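Local coordinates for protein anaphase-promoting complex subunit cut9 (Schizosaccharomyces pombe, PDB 2XPI) that forms a subunit of the anaphase-promoting complex/cyclosome, the E3 ubiquitin ligase that controls progression through mitosis and G1, at residues Q208-L213 and K220-E225; L155-L160 and C203-Q208; Q450-Q453 and L459-E462; E462-S467 and P475-E480; V552-A557 and I584-L589. One frame throughout, in Å; residues are numbered along the deposited sequence.

Contact 1. Residues Q208-L213 and K220-E225; sequences QVYTNL and KECYKE
Tyr223 reaches across with its phenol and ends at Gln208: Tyr223 OH donates a weak hydrogen bond to Gln208 OE1 at 2.9 Å. Thr211 OG1 comes to 3.2 Å from the same Tyr223 OH, its side chain crossing the tyrosine at about a right angle, so the phenol oxygen sits between an amide oxygen and a hydroxyl. The Gln208 CB points away from helix 216-229, and two successive bends, the second at chi2 (-77°), bring the amide back to the phenol, with the amide and ring planes 52° apart. Beside Tyr223 in the same helix, Cys222 SG lies against Tyr210, 3.9 Å from Tyr210 CE2 and 5.0 Å from the centroid of that ring, a sulfur-aromatic contact made obliquely. These groups are positioned by a second shell. Thr211 OG1 is hydrogen-bonded to Gly207 O in its own helix, Tyr210 OH to Glu175 O and to Arg218 NH2, and Gln239 of helix 234-242 packs on both Gln208 and Tyr223. On the far flank, Asn212 ND2 returns to Gln208 O at 2.8 Å near the end of helix 198-212. The two helix segments run antiparallel at 166°, their axes 9.3 Å apart, as the two helices of one TPR hairpin do, here TPR 4. One tyrosine brings a hydroxyl to polar groups of the facing helix and the other takes a cysteine sulfur at its ring, so the contact mixes a polar patch with a sulfur-aromatic one, and the buried phenol oxygen of Tyr223 has polar company in Gln208 and Thr211.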
# COMPACT_ATOMS: atom_id res chain seq x y z
N GLN A 208 2.18 -0.82 -20.62
CA GLN A 208 2.33 0.06 -19.46
C GLN A 208 3.64 0.83 -19.48
O GLN A 208 3.70 1.99 -19.05
CB GLN A 208 2.28 -0.76 -18.19
CG GLN A 208 0.90 -1.25 -17.83
CD GLN A 208 0.06 -0.16 -17.22
OE1 GLN A 208 -0.19 0.86 -17.84
NE2 GLN A 208 -0.37 -0.37 -15.99
N VAL A 209 4.70 0.16 -19.93
CA VAL A 209 6.01 0.78 -20.04
C VAL A 209 5.96 1.91 -21.07
O VAL A 209 6.30 3.06 -20.78
CB VAL A 209 7.10 -0.26 -20.45
CG1 VAL A 209 8.37 0.45 -20.91
CG2 VAL A 209 7.40 -1.21 -19.32
N TYR A 210 5.52 1.57 -22.28
CA TYR A 210 5.46 2.54 -23.36
C TYR A 210 4.63 3.76 -23.02
O TYR A 210 4.92 4.86 -23.47
CB TYR A 210 4.96 1.88 -24.64
CG TYR A 210 6.07 1.16 -25.36
CD1 TYR A 210 7.32 1.74 -25.48
CD2 TYR A 210 5.87 -0.09 -25.92
CE1 TYR A 210 8.34 1.10 -26.13
CE2 TYR A 210 6.89 -0.74 -26.58
CZ TYR A 210 8.12 -0.14 -26.67
OH TYR A 210 9.14 -0.77 -27.32
N THR A 211 3.59 3.58 -22.21
CA THR A 211 2.80 4.70 -21.74
C THR A 211 3.68 5.62 -20.90
O THR A 211 3.60 6.84 -21.02
CB THR A 211 1.63 4.21 -20.90
OG1 THR A 211 0.79 3.37 -21.71
CG2 THR A 211 0.82 5.37 -20.37
N ASN A 212 4.52 5.03 -20.06
CA ASN A 212 5.37 5.81 -19.16
C ASN A 212 6.56 6.44 -19.85
O ASN A 212 7.15 7.37 -19.32
CB ASN A 212 5.83 4.98 -17.97
CG ASN A 212 4.73 4.79 -16.94
OD1 ASN A 212 4.38 5.73 -16.22
ND2 ASN A 212 4.19 3.58 -16.85
N LEU A 213 6.90 5.94 -21.03
CA LEU A 213 7.91 6.58 -21.87
C LEU A 213 7.25 7.55 -22.86
O LEU A 213 7.91 8.24 -23.66
CB LEU A 213 8.74 5.52 -22.59
CG LEU A 213 9.43 4.55 -21.63
CD1 LEU A 213 10.16 3.44 -22.40
CD2 LEU A 213 10.37 5.28 -20.67
N LYS A 220 -0.38 1.73 -27.70
CA LYS A 220 -1.64 1.38 -28.33
C LYS A 220 -1.49 0.03 -29.01
O LYS A 220 -2.29 -0.87 -28.81
CB LYS A 220 -2.00 2.48 -29.32
CG LYS A 220 -3.10 2.17 -30.32
CD LYS A 220 -3.24 3.31 -31.33
N GLU A 221 -0.45 -0.10 -29.82
CA GLU A 221 -0.21 -1.34 -30.56
C GLU A 221 0.07 -2.45 -29.58
O GLU A 221 -0.52 -3.53 -29.65
CB GLU A 221 0.99 -1.21 -31.49
CG GLU A 221 0.81 -0.16 -32.56
CD GLU A 221 -0.38 -0.46 -33.44
OE1 GLU A 221 -0.75 -1.65 -33.57
OE2 GLU A 221 -0.96 0.51 -33.99
N CYS A 222 0.97 -2.17 -28.65
CA CYS A 222 1.41 -3.20 -27.73
C CYS A 222 0.21 -3.64 -26.76
O CYS A 222 0.11 -4.81 -26.38
CB CYS A 222 2.91 -2.92 -27.23
SG CYS A 222 4.15 -2.41 -28.77
N TYR A 223 -0.77 -2.76 -26.49
CA TYR A 223 -2.05 -3.13 -25.80
C TYR A 223 -3.10 -3.80 -26.71
O TYR A 223 -3.93 -4.58 -26.23
CB TYR A 223 -2.82 -1.93 -25.22
CG TYR A 223 -2.27 -1.22 -24.00
CD1 TYR A 223 -1.71 -1.92 -22.93
CD2 TYR A 223 -2.36 0.18 -23.91
CE1 TYR A 223 -1.21 -1.24 -21.81
CE2 TYR A 223 -1.88 0.86 -22.82
CZ TYR A 223 -1.29 0.15 -21.77
OH TYR A 223 -0.82 0.83 -20.66
N LYS A 224 -3.16 -3.40 -27.98
CA LYS A 224 -4.00 -4.07 -28.97
C LYS A 224 -3.57 -5.53 -29.06
O LYS A 224 -4.39 -6.44 -29.19
CB LYS A 224 -3.83 -3.42 -30.35
CG LYS A 224 -4.86 -2.34 -30.75
N GLU A 225 -2.26 -5.76 -28.99
CA GLU A 225 -1.76 -7.11 -29.15
C GLU A 225 -2.22 -8.03 -28.04
O GLU A 225 -2.58 -9.18 -28.30
CB GLU A 225 -0.25 -7.14 -29.28
CG GLU A 225 0.12 -7.89 -30.51
CD GLU A 225 1.45 -8.57 -30.42
OE1 GLU A 225 1.60 -9.64 -31.07
OE2 GLU A 225 2.34 -8.03 -29.72

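Contact 2. Residues L155-L160 and C203-Q208; sequences LAAFCL and CYLRGQ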
# COMPACT_ATOMS: atom_id res chain seq x y z
N LEU A 155 6.35 -11.85 -13.71
CA LEU A 155 6.36 -11.27 -12.37
C LEU A 155 7.57 -10.37 -12.13
O LEU A 155 7.44 -9.32 -11.49
CB LEU A 155 6.25 -12.33 -11.29
CG LEU A 155 5.95 -11.74 -9.91
CD1 LEU A 155 4.77 -10.78 -9.96
CD2 LEU A 155 5.70 -12.83 -8.90
N ALA A 156 8.72 -10.76 -12.66
CA ALA A 156 9.91 -9.92 -12.56
C ALA A 156 9.68 -8.60 -13.30
O ALA A 156 9.99 -7.53 -12.78
CB ALA A 156 11.14 -10.64 -13.10
N ALA A 157 9.11 -8.67 -14.50
CA ALA A 157 8.78 -7.48 -15.27
C ALA A 157 7.79 -6.62 -14.50
O ALA A 157 7.92 -5.39 -14.42
CB ALA A 157 8.20 -7.86 -16.63
N PHE A 158 6.77 -7.27 -13.94
CA PHE A 158 5.75 -6.58 -13.18
C PHE A 158 6.36 -5.79 -12.02
O PHE A 158 5.92 -4.69 -11.72
CB PHE A 158 4.75 -7.59 -12.66
CG PHE A 158 3.66 -6.99 -11.84
CD1 PHE A 158 3.88 -6.66 -10.51
CD2 PHE A 158 2.39 -6.83 -12.38
CE1 PHE A 158 2.86 -6.12 -9.74
CE2 PHE A 158 1.36 -6.29 -11.62
CZ PHE A 158 1.60 -5.94 -10.31
N CYS A 159 7.38 -6.36 -11.36
CA CYS A 159 8.03 -5.69 -10.23
C CYS A 159 8.86 -4.53 -10.72
O CYS A 159 8.97 -3.50 -10.06
CB CYS A 159 8.96 -6.65 -9.49
SG CYS A 159 8.11 -7.92 -8.53
N LEU A 160 9.48 -4.73 -11.88
CA LEU A 160 10.33 -3.73 -12.48
C LEU A 160 9.47 -2.50 -12.78
O LEU A 160 9.85 -1.38 -12.46
CB LEU A 160 10.99 -4.29 -13.73
CG LEU A 160 12.53 -4.32 -13.72
CD1 LEU A 160 13.11 -4.19 -12.31
CD2 LEU A 160 13.08 -5.57 -14.42
N CYS A 203 2.36 -8.37 -22.98
CA CYS A 203 2.13 -7.27 -23.93
C CYS A 203 1.45 -6.12 -23.21
O CYS A 203 1.67 -4.97 -23.55
CB CYS A 203 1.24 -7.69 -25.10
SG CYS A 203 1.99 -8.77 -26.35
N TYR A 204 0.60 -6.46 -22.24
CA TYR A 204 -0.06 -5.44 -21.46
C TYR A 204 1.00 -4.71 -20.69
O TYR A 204 0.97 -3.48 -20.56
CB TYR A 204 -1.07 -6.05 -20.49
CG TYR A 204 -1.48 -5.09 -19.39
CD1 TYR A 204 -2.34 -4.05 -19.64
CD2 TYR A 204 -0.97 -5.23 -18.10
CE1 TYR A 204 -2.70 -3.17 -18.64
CE2 TYR A 204 -1.33 -4.36 -17.09
CZ TYR A 204 -2.19 -3.33 -17.37
OH TYR A 204 -2.55 -2.44 -16.36
N LEU A 205 1.96 -5.47 -20.17
CA LEU A 205 3.00 -4.91 -19.33
C LEU A 205 3.84 -4.00 -20.21
O LEU A 205 4.16 -2.87 -19.84
CB LEU A 205 3.85 -6.02 -18.74
CG LEU A 205 4.09 -6.01 -17.23
CD1 LEU A 205 2.89 -5.52 -16.43
CD2 LEU A 205 4.51 -7.41 -16.81
N ARG A 206 4.16 -4.50 -21.40
CA ARG A 206 4.90 -3.70 -22.37
C ARG A 206 4.14 -2.43 -22.72
O ARG A 206 4.74 -1.39 -22.96
CB ARG A 206 5.20 -4.51 -23.62
CG ARG A 206 6.66 -4.50 -23.95
CD ARG A 206 6.87 -4.79 -25.40
NE ARG A 206 5.92 -5.79 -25.80
CZ ARG A 206 5.96 -7.05 -25.40
NH1 ARG A 206 6.93 -7.48 -24.60
NH2 ARG A 206 5.02 -7.89 -25.81
N GLY A 207 2.81 -2.52 -22.77
CA GLY A 207 1.98 -1.36 -22.99
C GLY A 207 2.16 -0.35 -21.87
O GLY A 207 2.29 0.85 -22.14
N GLN A 208 2.18 -0.82 -20.62
CA GLN A 208 2.33 0.06 -19.46
C GLN A 208 3.64 0.83 -19.48
O GLN A 208 3.70 1.99 -19.05
CB GLN A 208 2.28 -0.76 -18.19
CG GLN A 208 0.90 -1.25 -17.83
CD GLN A 208 0.06 -0.16 -17.22
OE1 GLN A 208 -0.19 0.86 -17.84
NE2 GLN A 208 -0.37 -0.37 -15.99
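The Phe158 ring receives the Leu205 side chain obliquely, Leu205 CD1 lying 4.3 Å from Phe158 CD2. The second flat group, the Tyr204 ring, is covered on one face from within its own helix: Gln208 CG sits 3.7 Å above the ring plane, displaced toward the rim, as residues four apart on a helix can do. Across the contact the other branch of Leu205 does the closest work. Its CD2 methyl enters between two neighbouring residues of helix 150-162, touching Ala157 CB at 3.7 Å and coming equally near the backbone at Phe158 N, 3.7 Å from Leu205 CD2. Phe158 CG stands opposite its own amide nitrogen across the CA-CB bond (chi1 179°), which carries the ring clear of that nitrogen and lets the methyl settle against the main chain; Phe158 CB is 4.2 Å from Leu205 CD2. The small Ala157 allows the backbones to draw near, Phe158 CA and Leu205 CA being 6.9 Å apart. No hydrogen bond crosses here, and the fit is purely van der Waals. Leu173 of helix 166-173 packs on both Ala157 and Leu205, filling in beside them, while Gln98 of the second subunit packs on Leu155 and Phe158. Next to Leu205, Arg206 bonds through NH1 to Gly174 O and, with Asn177, makes up a site for a gold(I) cyanide ion. Joining the first helix of TPR 3 to the first helix of TPR 4, the contact is the side-by-side packing of successive repeats that builds a TPR superhelix, within the seven repeats that mediate homodimerization.

Contact 3. Residues Q450-Q453 and L459-E462; sequences QHMQ and LANE
His451 ND1 is held by a weak hydrogen bond with Asn456 ND2 from the turn between the helices, and the same atom lies under a methyl of Leu459, whose CD2 is 3.5 Å from it. That methyl sits over one face of the imidazole, 18° off the ring normal and 3.5 Å from the centroid of the His451 ring, a CH-pi contact. Leu459 CD2 is shifted toward the rim, with His451 CE1 its nearest atom at 3.4 Å. The leucine reaches there because its CG is turned opposite the backbone N (chi1 -153°). Tyr463, a turn further along helix 457-470, brings its ring to the imidazole almost parallel. The pairing closes the hairpin of TPR 11, and the helices approach most tightly at Ala460, a point where TPR hairpins commonly carry a small residue: His451 CA and Ala460 CA are 5.0 Å apart. The Ala460 methyl fits between two side chains of helix 442-454, with CB 4.0 Å from His451 CB and 3.7 Å from Met452 CG. Beyond that, Met452 continues into the next repeat and packs on Val483 and Val484 of helix 475-487, while Ile427 of helix 423-435 touches His451.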
# COMPACT_ATOMS: atom_id res chain seq x y z
N GLN A 450 -18.34 28.41 -29.30
CA GLN A 450 -17.31 29.29 -28.81
C GLN A 450 -16.72 30.09 -29.97
O GLN A 450 -16.36 31.26 -29.79
CB GLN A 450 -16.23 28.47 -28.09
CG GLN A 450 -15.49 29.24 -27.04
CD GLN A 450 -16.42 29.78 -25.99
OE1 GLN A 450 -16.28 30.91 -25.53
NE2 GLN A 450 -17.41 28.98 -25.62
N HIS A 451 -16.62 29.48 -31.15
CA HIS A 451 -16.14 30.19 -32.33
C HIS A 451 -17.16 31.19 -32.89
O HIS A 451 -16.80 32.18 -33.51
CB HIS A 451 -15.65 29.23 -33.41
CG HIS A 451 -14.25 28.74 -33.18
ND1 HIS A 451 -13.15 29.57 -33.25
CD2 HIS A 451 -13.77 27.51 -32.86
CE1 HIS A 451 -12.06 28.87 -32.98
NE2 HIS A 451 -12.41 27.62 -32.75
N MET A 452 -18.44 30.93 -32.66
CA MET A 452 -19.46 31.94 -32.91
C MET A 452 -19.19 33.22 -32.12
O MET A 452 -19.25 34.31 -32.68
CB MET A 452 -20.84 31.41 -32.58
CG MET A 452 -21.43 30.64 -33.72
SD MET A 452 -23.18 30.36 -33.52
CE MET A 452 -23.17 28.78 -32.70
N GLN A 453 -18.89 33.07 -30.83
CA GLN A 453 -18.55 34.19 -29.97
C GLN A 453 -17.43 35.05 -30.55
O GLN A 453 -17.49 36.26 -30.50
CB GLN A 453 -18.08 33.68 -28.61
CG GLN A 453 -19.05 32.76 -27.97
CD GLN A 453 -20.32 33.47 -27.63
OE1 GLN A 453 -20.32 34.39 -26.81
NE2 GLN A 453 -21.43 33.06 -28.26
N LEU A 459 -15.59 28.96 -39.37
CA LEU A 459 -15.03 27.94 -38.50
C LEU A 459 -16.14 27.32 -37.66
O LEU A 459 -16.23 26.09 -37.55
CB LEU A 459 -13.96 28.56 -37.62
CG LEU A 459 -12.88 27.60 -37.15
CD1 LEU A 459 -12.23 26.96 -38.36
CD2 LEU A 459 -11.84 28.32 -36.30
N ALA A 460 -16.99 28.17 -37.09
CA ALA A 460 -18.08 27.72 -36.25
C ALA A 460 -18.98 26.78 -37.04
O ALA A 460 -19.54 25.83 -36.51
CB ALA A 460 -18.88 28.91 -35.72
N ASN A 461 -19.13 27.05 -38.32
CA ASN A 461 -19.95 26.21 -39.16
C ASN A 461 -19.25 24.88 -39.48
O ASN A 461 -19.90 23.85 -39.56
CB ASN A 461 -20.32 26.94 -40.45
CG ASN A 461 -21.27 26.15 -41.31
OD1 ASN A 461 -22.29 25.68 -40.83
ND2 ASN A 461 -20.93 25.99 -42.58
N GLU A 462 -17.94 24.92 -39.68
CA GLU A 462 -17.19 23.68 -39.87
C GLU A 462 -17.46 22.72 -38.70
O GLU A 462 -17.91 21.60 -38.90
CB GLU A 462 -15.70 23.97 -39.92
CG GLU A 462 -15.25 24.72 -41.13
CD GLU A 462 -14.75 23.79 -42.19
OE1 GLU A 462 -13.78 24.13 -42.88
OE2 GLU A 462 -15.33 22.69 -42.30

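Contact 4. Residues E462-S467 and P475-E480; sequences EYLQSS and PLLLNE
Leu464 and Leu477 lie alongside each other, pointing opposite ways and overlapping at their ends: Leu464 CD2 meets Leu477 CD1 at 3.9 Å. The Leu477 CB does not aim at helix 457-470. With CG opposite its backbone N (chi1 170°), the chain is swung across, and CD1 arrives against the backbone of a helical turn, 3.8 Å from Leu464 O and 3.7 Å from Ser467 OG. That hydroxyl is already engaged, since Ser467 OG donates to Tyr463 O at 3.2 Å, alongside the regular helical bond from Ser467 N to the same carbonyl. The serine therefore shows the methyl a small, satisfied surface, its polar group folded back on its own helix. Leu464 crosses Glu480 at a slant, resting its two methyls on the start of the acid's side chain: CD1 and CD2 are each 3.9 Å from Glu480 CB, and CD1 is 3.7 Å from Glu480 O. Beyond CB the glutamate bends at both of its first two torsions and takes its carboxylate away from Leu464. OE1 is hydrogen-bonded there to a polar side chain in a chain of another protein, consistent with the hcn1 binding known for TPR repeats 10 to 13. The aliphatic root of Glu480 thus serves the core while its carboxylate turns to the partner chain. The segments cross at -146° with axes 10.4 Å apart, joining the second helix of TPR 11 to the first of TPR 12. Helix 442-454 covers one flank, through Tyr444 on Ser467 and Met449 on Glu480; further along helix 475-487, Leu481 and Val484 pack on Leu464.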
# COMPACT_ATOMS: atom_id res chain seq x y z
N GLU A 462 -17.94 24.92 -39.68
CA GLU A 462 -17.19 23.68 -39.87
C GLU A 462 -17.46 22.72 -38.70
O GLU A 462 -17.91 21.60 -38.90
CB GLU A 462 -15.70 23.97 -39.92
CG GLU A 462 -15.25 24.72 -41.13
CD GLU A 462 -14.75 23.79 -42.19
OE1 GLU A 462 -13.78 24.13 -42.88
OE2 GLU A 462 -15.33 22.69 -42.30
N TYR A 463 -17.18 23.18 -37.49
CA TYR A 463 -17.41 22.38 -36.31
C TYR A 463 -18.88 21.94 -36.17
O TYR A 463 -19.16 20.80 -35.79
CB TYR A 463 -16.96 23.14 -35.07
CG TYR A 463 -15.47 23.25 -34.86
CD1 TYR A 463 -14.69 22.13 -34.56
CD2 TYR A 463 -14.84 24.48 -34.90
CE1 TYR A 463 -13.32 22.24 -34.33
CE2 TYR A 463 -13.48 24.60 -34.68
CZ TYR A 463 -12.73 23.48 -34.39
OH TYR A 463 -11.37 23.64 -34.17
N LEU A 464 -19.83 22.82 -36.49
CA LEU A 464 -21.23 22.45 -36.34
C LEU A 464 -21.70 21.38 -37.34
O LEU A 464 -22.43 20.46 -36.96
CB LEU A 464 -22.14 23.68 -36.35
CG LEU A 464 -22.01 24.59 -35.11
CD1 LEU A 464 -22.82 25.84 -35.29
CD2 LEU A 464 -22.42 23.89 -33.85
N GLN A 465 -21.30 21.50 -38.60
CA GLN A 465 -21.59 20.43 -39.58
C GLN A 465 -20.95 19.12 -39.12
O GLN A 465 -21.51 18.04 -39.30
CB GLN A 465 -21.07 20.80 -40.98
CG GLN A 465 -21.80 21.98 -41.61
CD GLN A 465 -23.30 21.74 -41.74
OE1 GLN A 465 -23.73 20.61 -42.03
NE2 GLN A 465 -24.09 22.80 -41.54
N SER A 466 -19.77 19.23 -38.52
CA SER A 466 -19.11 18.08 -37.93
C SER A 466 -19.92 17.40 -36.82
O SER A 466 -20.11 16.20 -36.91
CB SER A 466 -17.70 18.43 -37.47
OG SER A 466 -16.84 18.60 -38.58
N SER A 467 -20.41 18.12 -35.80
CA SER A 467 -21.26 17.43 -34.82
C SER A 467 -22.48 16.83 -35.48
O SER A 467 -22.88 15.70 -35.18
CB SER A 467 -21.69 18.27 -33.61
OG SER A 467 -21.31 19.62 -33.74
N PRO A 475 -31.23 19.22 -29.51
CA PRO A 475 -31.89 20.52 -29.67
C PRO A 475 -30.89 21.67 -29.68
O PRO A 475 -31.13 22.68 -30.34
CB PRO A 475 -32.74 20.65 -28.40
CG PRO A 475 -32.81 19.30 -27.81
CD PRO A 475 -31.60 18.54 -28.26
N LEU A 476 -29.80 21.52 -28.94
CA LEU A 476 -28.79 22.57 -28.74
C LEU A 476 -28.02 22.82 -30.03
O LEU A 476 -27.58 23.93 -30.31
CB LEU A 476 -27.81 22.11 -27.67
CG LEU A 476 -27.08 23.16 -26.83
CD1 LEU A 476 -25.71 22.61 -26.35
CD2 LEU A 476 -26.92 24.49 -27.56
N LEU A 477 -27.85 21.76 -30.80
CA LEU A 477 -27.10 21.80 -32.04
C LEU A 477 -27.93 22.45 -33.12
O LEU A 477 -27.40 23.21 -33.93
CB LEU A 477 -26.77 20.37 -32.46
CG LEU A 477 -26.19 20.16 -33.86
CD1 LEU A 477 -24.81 20.78 -33.97
CD2 LEU A 477 -26.13 18.69 -34.13
N LEU A 478 -29.23 22.16 -33.13
CA LEU A 478 -30.13 22.76 -34.11
C LEU A 478 -30.28 24.24 -33.82
O LEU A 478 -30.35 25.06 -34.73
CB LEU A 478 -31.49 22.06 -34.12
CG LEU A 478 -31.45 20.60 -34.58
CD1 LEU A 478 -32.80 19.94 -34.39
CD2 LEU A 478 -30.99 20.48 -36.03
N ASN A 479 -30.32 24.60 -32.55
CA ASN A 479 -30.28 26.00 -32.20
C ASN A 479 -29.02 26.67 -32.75
O ASN A 479 -29.10 27.71 -33.36
CB ASN A 479 -30.40 26.23 -30.69
CG ASN A 479 -30.34 27.70 -30.33
OD1 ASN A 479 -29.26 28.26 -30.16
ND2 ASN A 479 -31.49 28.33 -30.27
N GLU A 480 -27.86 26.06 -32.53
CA GLU A 480 -26.61 26.66 -32.98
C GLU A 480 -26.51 26.76 -34.51
O GLU A 480 -26.01 27.74 -35.05
CB GLU A 480 -25.41 25.93 -32.39
CG GLU A 480 -25.44 25.82 -30.88
CD GLU A 480 -25.55 27.18 -30.19
OE1 GLU A 480 -24.82 28.11 -30.58
OE2 GLU A 480 -26.37 27.32 -29.24

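Contact 5. Residues V552-A557 and I584-L589; sequences VHTAIA and IMASDL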
# COMPACT_ATOMS: atom_id res chain seq x y z
N VAL A 552 -35.23 40.70 -24.57
CA VAL A 552 -36.43 40.25 -25.28
C VAL A 552 -37.62 41.24 -25.18
O VAL A 552 -38.48 41.25 -26.06
CB VAL A 552 -36.84 38.75 -25.01
CG1 VAL A 552 -35.96 38.12 -23.98
CG2 VAL A 552 -38.31 38.64 -24.60
N HIS A 553 -37.64 42.08 -24.15
CA HIS A 553 -38.63 43.16 -24.08
C HIS A 553 -38.35 44.23 -25.11
O HIS A 553 -39.27 44.75 -25.75
CB HIS A 553 -38.62 43.82 -22.70
CG HIS A 553 -39.45 43.11 -21.70
ND1 HIS A 553 -40.81 43.29 -21.61
CD2 HIS A 553 -39.13 42.19 -20.76
CE1 HIS A 553 -41.29 42.52 -20.64
NE2 HIS A 553 -40.29 41.85 -20.11
N THR A 554 -37.07 44.57 -25.25
CA THR A 554 -36.63 45.50 -26.27
C THR A 554 -36.98 44.93 -27.65
O THR A 554 -37.50 45.64 -28.51
CB THR A 554 -35.11 45.77 -26.14
OG1 THR A 554 -34.83 46.35 -24.86
CG2 THR A 554 -34.61 46.69 -27.26
N ALA A 555 -36.72 43.64 -27.83
CA ALA A 555 -37.03 42.97 -29.10
C ALA A 555 -38.50 43.12 -29.44
O ALA A 555 -38.85 43.46 -30.56
CB ALA A 555 -36.67 41.50 -29.02
N ILE A 556 -39.36 42.85 -28.46
CA ILE A 556 -40.81 42.93 -28.60
C ILE A 556 -41.28 44.34 -28.99
O ILE A 556 -42.16 44.50 -29.84
CB ILE A 556 -41.50 42.45 -27.29
CG1 ILE A 556 -41.29 40.94 -27.11
CG2 ILE A 556 -42.97 42.70 -27.31
CD1 ILE A 556 -41.87 40.43 -25.84
N ALA A 557 -40.67 45.34 -28.37
CA ALA A 557 -40.95 46.73 -28.70
C ALA A 557 -40.52 47.02 -30.15
O ALA A 557 -41.28 47.56 -30.95
CB ALA A 557 -40.25 47.66 -27.72
N ILE A 584 -28.14 51.17 -23.82
CA ILE A 584 -28.07 52.30 -24.74
C ILE A 584 -29.16 52.25 -25.80
O ILE A 584 -29.68 53.28 -26.23
CB ILE A 584 -26.67 52.43 -25.43
N MET A 585 -29.51 51.04 -26.22
CA MET A 585 -30.42 50.86 -27.35
C MET A 585 -31.87 50.91 -26.92
O MET A 585 -32.74 51.28 -27.70
CB MET A 585 -30.14 49.52 -28.02
CG MET A 585 -30.07 48.38 -27.03
SD MET A 585 -29.72 46.85 -27.87
CE MET A 585 -29.06 47.52 -29.39
N ALA A 586 -32.13 50.51 -25.68
CA ALA A 586 -33.47 50.55 -25.12
C ALA A 586 -33.90 51.99 -24.90
O ALA A 586 -35.07 52.33 -25.03
CB ALA A 586 -33.54 49.77 -23.83
N SER A 587 -32.94 52.84 -24.55
CA SER A 587 -33.20 54.26 -24.37
C SER A 587 -33.54 54.92 -25.70
O SER A 587 -34.43 55.77 -25.77
CB SER A 587 -32.00 54.95 -23.72
OG SER A 587 -31.80 54.49 -22.39
N ASP A 588 -32.83 54.52 -26.74
CA ASP A 588 -33.02 55.07 -28.08
C ASP A 588 -34.34 54.64 -28.70
O ASP A 588 -35.05 55.45 -29.29
CB ASP A 588 -31.86 54.68 -28.99
CG ASP A 588 -30.64 55.55 -28.80
OD1 ASP A 588 -30.71 56.51 -27.99
OD2 ASP A 588 -29.61 55.29 -29.46
N LEU A 589 -34.66 53.36 -28.58
CA LEU A 589 -35.92 52.86 -29.08
C LEU A 589 -37.06 53.56 -28.35
O LEU A 589 -38.14 53.76 -28.92
CB LEU A 589 -36.01 51.34 -28.89
CG LEU A 589 -35.92 50.41 -30.10
CD1 LEU A 589 -35.47 51.12 -31.35
CD2 LEU A 589 -35.01 49.23 -29.79
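Thr554 and Ala586 mark the closest backbone approach of two helices, 6.1 Å between Thr554 CA and Ala586 CA, with the CB of Thr554 pointing toward helix 584-592. The threonine divides its two branches between two residues a turn apart. OG1 lies 3.8 Å from the Ala586 CB methyl. CG2, set opposite the backbone N by chi1 (-61° to OG1), meets Leu589 CD2 at 3.6 Å, the two side chains crossing at about a right angle. Nothing polar links the segments. The threonine hydroxyl is satisfied on its own side, hydrogen-bonded to Ala550 O one turn back in its helix and to Ser576 OG of helix 566-579, which probably fixes its rotation and leaves the CG2 methyl facing the leucine. Ala586, lacking any further reach, lets the helices come near at this level, and Leu589 fills the next. Helix 550-562 is the first helix of TPR 14, and helix 584-592, the last in the modelled chain, packs against it after the repeat's second helix has intervened. Leu577 and Leu573 of helix 566-579 touch Ala586 and Ala557, while helix 532-545 lines helix 550-562 at Val552 and Ile556. Apolar side chains of another protein's chain pack on Thr554 and Leu589.

In the fold
The five contacts follow one another along the TPR superhelix. Contacts 1 and 2 share helix 198-212 and Gln208, their centres 10 Å apart, and Tyr223 CE1 packs 3.4 Å from Tyr204 O; both lie in the dimerizing half, with the side chains of Cys222 and Leu205 each about 8 Å from a bound gold(I) cyanide ion. Contacts 3 and 4 form a second pair, centres again 10 Å apart, on helix 457-470, where Met452 CE reaches Leu464 CD1 at 3.9 Å. The nearest centres between the pairs, those of contacts 1 and 4, are about 35 Å apart. Contact 5, its centre about 27 Å from that of contact 3 and 68 Å from that of contact 2, closes the chain's far end. Another protein's chain touches contacts 4 and 5.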